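Local atomic coordinates of multidrug resistance protein (Vibrio cholerae, PDB entry 1YC9), a protein that probably serves as the outer membrane channel of a multidrug efflux system, contributing to resistance against toxic compounds. Residues Glu187-Gly190 against Ser191-Ala195; His165-Leu168 against Gln169-Lys173. The protein carries 1 engineered substitution. All coordinates share one frame; numbering follows the deposited sequence.

Contacts 1 and 2 sit on consecutive helices of one antiparallel pair, with centres about 17 Å apart and no touch between them. Contact 2 (165-173) lies within helix 117-183, some turns before that helix ends; contact 1 (187-195) runs from the end of the turn into the start of helix 189-223. Both also border helix 398-433. Contact 1 is partly buried, and a second subunit packs on it; contact 2 is half surface, with His165 and Gln169 outside and Ala167, Leu168 and Arg171 inside, and no other chain reaches it. Their chemistry follows: capping of N-H groups at a helix start in one, one added side-chain bond, from Gln169 to a carbonyl, on an unbroken helix in the other.

Contact 1 of 2, residues Glu187-Gly190 against Ser191-Ala195; sequences ETLG and SVSQA
Glu187 folds its carboxylate against the CB-OG end of Ser191, at the N-cap where helix 189-223 begins after the periplasmic turn of this outer membrane factor. With CG anti to the backbone N (chi1 -178°) and a bend at chi2, OE1 comes back to the chain and takes two donors from opposite faces of its plane. Ser191 OG gives its proton to Glu187 OE1 at 2.7 Å from well above the carboxylate plane, and Thr188 N reaches the same oxygen at 2.9 Å on its anti side. Two donors on one oxygen restrain the rotation of the carboxylate, whose charge would probably also suit the start of a helix. Thr188 is the N-cap: its OG1 accepts from Gly190 N at 2.9 Å, while CG2 sits against Ser191 OG. After a weak first bond from Val192 N to Thr188 O, at 3.5 Å, the helical bonds become regular with Ser193 N to Leu189 O and Gln194 N to Gly190 O. Helix 117-183 meets Val192 and Leu189 through Tyr182, and on a second subunit Arg390 packs on Thr188 and Ile386 on Leu189. Beside the weak bond, Val192 CG2 rests 3.3 Å from Thr188 O.

Contact 2 of 2, residues His165-Leu168 against Gln169-Lys173; sequences HAAL and QVRNK
Gln169 sets its NE2 over one face of the His165 ring, 3.5 Å above it and offset toward the rim near CE1, with amide and ring planes 18° apart. The same nitrogen also donates to the backbone carbonyl of that histidine, Gln169 NE2 to His165 O at 3.1 Å, with the oxygen nearly in the amide plane of Gln169 and the donor tilted from the carbonyl plane. Because CG stands beside the backbone N (chi1 -61°) and the chain bends at chi2, the amide curls back over the preceding turn. His165 O therefore has two donors, the second being Gln169 N at 3.0 Å, and they approach from opposite faces of the carbonyl plane. Both residues look toward solvent, so this side-chain to backbone bond lies on the outside of the helix.

Val170 comes next, its N bonded to Ala166 O at 3.3 Å and its CG2 beside that same carbonyl; its CB also meets the edge of the Arg171 guanidinium. Arg171, bent at chi2, runs back toward the preceding turn and turns a guanidinium face over the methyl of Ala167, with NH1 3.6 Å from Ala167 CB. Its backbone N bonds to Ala167 O at 2.9 Å. Leu409 of helix 398-433 touches both residues, and a long, weak ion pair joins Arg171 NE to Glu405.

Asn172 then crosses Leu168, its ND2 lying 3.9 Å from Leu168 CG. With Lys173 N bonded to Gln169 O, the i to i+4 bonding runs on unbroken. One side, with His165 and Gln169, is exposed, while Ala167, Leu168 and Arg171 pack on helices 189-223 and 398-433, as in a long helix of the periplasmic alpha-helical barrel of the outer membrane factor family.

Contact 1 of 2, residues Glu187-Gly190 against Ser191-Ala195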
loop_
_atom_site.group_PDB
_atom_site.type_symbol
_atom_site.label_atom_id
_atom_site.label_comp_id
_atom_site.label_asym_id
_atom_site.label_seq_id
_atom_site.Cartn_x
_atom_site.Cartn_y
_atom_site.Cartn_z
ATOM N N GLU A 187 -12.818 -49.326 -34.449
ATOM C CA GLU A 187 -13.062 -48.349 -33.366
ATOM C C GLU A 187 -14.347 -47.531 -33.654
ATOM O O GLU A 187 -14.784 -47.465 -34.805
ATOM C CB GLU A 187 -11.803 -47.467 -33.237
ATOM C CG GLU A 187 -11.825 -46.423 -32.132
ATOM C CD GLU A 187 -12.023 -47.017 -30.770
ATOM O OE1 GLU A 187 -13.171 -46.968 -30.263
ATOM O OE2 GLU A 187 -10.989 -47.476 -30.191
ATOM N N THR A 188 -14.907 -46.921 -32.615
ATOM C CA THR A 188 -16.099 -46.099 -32.754
ATOM C C THR A 188 -15.754 -44.646 -33.063
ATOM O O THR A 188 -14.614 -44.213 -32.900
ATOM C CB THR A 188 -16.963 -46.178 -31.481
ATOM O OG1 THR A 188 -17.792 -45.014 -31.390
ATOM C CG2 THR A 188 -16.089 -46.085 -30.239
ATOM N N LEU A 189 -16.758 -43.903 -33.513
ATOM C CA LEU A 189 -16.627 -42.469 -33.798
ATOM C C LEU A 189 -16.548 -41.662 -32.472
ATOM O O LEU A 189 -15.926 -40.614 -32.421
ATOM C CB LEU A 189 -17.816 -41.982 -34.630
ATOM C CG LEU A 189 -17.774 -40.532 -35.100
ATOM C CD1 LEU A 189 -16.489 -40.126 -35.837
ATOM C CD2 LEU A 189 -18.959 -40.242 -35.995
ATOM N N GLY A 190 -17.209 -42.172 -31.443
ATOM C CA GLY A 190 -17.166 -41.617 -30.095
ATOM C C GLY A 190 -15.761 -41.490 -29.569
ATOM O O GLY A 190 -15.382 -40.433 -29.083
ATOM N N SER A 191 -14.979 -42.546 -29.718
ATOM C CA SER A 191 -13.595 -42.578 -29.312
ATOM C C SER A 191 -12.784 -41.588 -30.082
ATOM O O SER A 191 -11.990 -40.858 -29.508
ATOM C CB SER A 191 -13.001 -43.975 -29.491
ATOM O OG SER A 191 -13.677 -44.864 -28.630
ATOM N N VAL A 192 -13.013 -41.544 -31.384
ATOM C CA VAL A 192 -12.302 -40.655 -32.264
ATOM C C VAL A 192 -12.610 -39.204 -31.844
ATOM O O VAL A 192 -11.701 -38.391 -31.742
ATOM C CB VAL A 192 -12.733 -40.882 -33.744
ATOM C CG1 VAL A 192 -12.167 -39.797 -34.673
ATOM C CG2 VAL A 192 -12.310 -42.292 -34.214
ATOM N N SER A 193 -13.869 -38.924 -31.556
ATOM C CA SER A 193 -14.292 -37.563 -31.265
ATOM C C SER A 193 -13.693 -37.123 -29.908
ATOM O O SER A 193 -13.244 -36.002 -29.765
ATOM C CB SER A 193 -15.803 -37.441 -31.237
ATOM O OG SER A 193 -16.354 -37.705 -32.529
ATOM N N GLN A 194 -13.659 -38.042 -28.966
ATOM C CA GLN A 194 -13.111 -37.784 -27.641
ATOM C C GLN A 194 -11.645 -37.468 -27.747
ATOM O O GLN A 194 -11.180 -36.495 -27.124
ATOM C CB GLN A 194 -13.352 -38.967 -26.726
ATOM C CG GLN A 194 -13.162 -38.646 -25.239
ATOM C CD GLN A 194 -14.214 -37.725 -24.711
ATOM O OE1 GLN A 194 -15.285 -38.160 -24.388
ATOM N NE2 GLN A 194 -13.906 -36.427 -24.641
ATOM N N ALA A 195 -10.940 -38.221 -28.570
ATOM C CA ALA A 195 -9.513 -38.064 -28.745
ATOM C C ALA A 195 -9.183 -36.756 -29.396
ATOM O O ALA A 195 -8.161 -36.117 -29.077
ATOM C CB ALA A 195 -8.929 -39.215 -29.525
#

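Contact 2 of 2, residues His165-Leu168 against Gln169-Lys173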
loop_
_atom_site.group_PDB
_atom_site.type_symbol
_atom_site.label_atom_id
_atom_site.label_comp_id
_atom_site.label_asym_id
_atom_site.label_seq_id
_atom_site.Cartn_x
_atom_site.Cartn_y
_atom_site.Cartn_z
ATOM N N HIS A 165 3.733 -29.655 -24.987
ATOM C CA HIS A 165 4.005 -29.842 -26.411
ATOM C C HIS A 165 4.267 -31.333 -26.707
ATOM O O HIS A 165 3.713 -31.877 -27.675
ATOM C CB HIS A 165 5.171 -28.964 -26.851
ATOM C CG HIS A 165 5.582 -29.165 -28.269
ATOM N ND1 HIS A 165 6.333 -30.245 -28.671
ATOM C CD2 HIS A 165 5.396 -28.402 -29.371
ATOM C CE1 HIS A 165 6.546 -30.169 -29.975
ATOM N NE2 HIS A 165 6.006 -29.050 -30.419
ATOM N N ALA A 166 5.070 -31.993 -25.869
ATOM C CA ALA A 166 5.357 -33.428 -26.038
ATOM C C ALA A 166 4.093 -34.250 -25.879
ATOM O O ALA A 166 3.855 -35.189 -26.686
ATOM C CB ALA A 166 6.402 -33.912 -25.062
ATOM N N ALA A 167 3.265 -33.919 -24.885
ATOM C CA ALA A 167 1.993 -34.578 -24.752
ATOM C C ALA A 167 1.118 -34.348 -26.001
ATOM O O ALA A 167 0.451 -35.291 -26.452
ATOM C CB ALA A 167 1.241 -34.165 -23.497
ATOM N N LEU A 168 1.128 -33.125 -26.543
ATOM C CA LEU A 168 0.335 -32.815 -27.745
ATOM C C LEU A 168 0.729 -33.726 -28.896
ATOM O O LEU A 168 -0.153 -34.139 -29.661
ATOM C CB LEU A 168 0.470 -31.354 -28.168
ATOM C CG LEU A 168 -0.315 -30.891 -29.391
ATOM C CD1 LEU A 168 -1.787 -31.181 -29.253
ATOM C CD2 LEU A 168 -0.004 -29.425 -29.671
ATOM N N GLN A 169 2.026 -34.002 -29.047
ATOM C CA GLN A 169 2.488 -34.830 -30.170
ATOM C C GLN A 169 1.904 -36.220 -30.054
ATOM O O GLN A 169 1.451 -36.811 -31.063
ATOM C CB GLN A 169 4.002 -34.895 -30.264
ATOM C CG GLN A 169 4.713 -33.576 -30.495
ATOM C CD GLN A 169 3.958 -32.594 -31.366
ATOM O OE1 GLN A 169 3.893 -32.762 -32.596
ATOM N NE2 GLN A 169 3.409 -31.535 -30.742
ATOM N N VAL A 170 1.844 -36.700 -28.818
ATOM C CA VAL A 170 1.246 -37.966 -28.503
ATOM C C VAL A 170 -0.279 -37.984 -28.749
ATOM O O VAL A 170 -0.794 -38.941 -29.369
ATOM C CB VAL A 170 1.594 -38.376 -27.058
ATOM C CG1 VAL A 170 0.803 -39.608 -26.624
ATOM C CG2 VAL A 170 3.116 -38.647 -26.958
ATOM N N ARG A 171 -0.983 -36.958 -28.270
ATOM C CA ARG A 171 -2.415 -36.831 -28.487
ATOM C C ARG A 171 -2.791 -36.859 -29.965
ATOM O O ARG A 171 -3.811 -37.461 -30.312
ATOM C CB ARG A 171 -3.007 -35.549 -27.848
ATOM C CG ARG A 171 -2.776 -35.398 -26.349
ATOM C CD ARG A 171 -3.175 -36.569 -25.531
ATOM N NE ARG A 171 -2.797 -36.528 -24.114
ATOM C CZ ARG A 171 -1.582 -36.826 -23.627
ATOM N NH1 ARG A 171 -0.558 -37.150 -24.422
ATOM N NH2 ARG A 171 -1.394 -36.818 -22.317
ATOM N N ASN A 172 -2.006 -36.191 -30.797
ATOM C CA ASN A 172 -2.188 -36.178 -32.233
ATOM C C ASN A 172 -1.938 -37.580 -32.810
ATOM O O ASN A 172 -2.712 -38.051 -33.667
ATOM C CB ASN A 172 -1.287 -35.137 -32.881
ATOM C CG ASN A 172 -1.757 -33.702 -32.597
ATOM O OD1 ASN A 172 -2.890 -33.491 -32.224
ATOM N ND2 ASN A 172 -0.883 -32.737 -32.783
ATOM N N LYS A 173 -0.921 -38.270 -32.280
ATOM C CA LYS A 173 -0.612 -39.649 -32.721
ATOM C C LYS A 173 -1.747 -40.608 -32.339
ATOM O O LYS A 173 -2.037 -41.552 -33.066
ATOM C CB LYS A 173 0.739 -40.150 -32.155
ATOM C CG LYS A 173 1.975 -39.783 -32.982
ATOM C CD LYS A 173 2.049 -40.671 -34.227
ATOM C CE LYS A 173 3.345 -40.502 -35.053
ATOM N NZ LYS A 173 3.278 -41.462 -36.204
#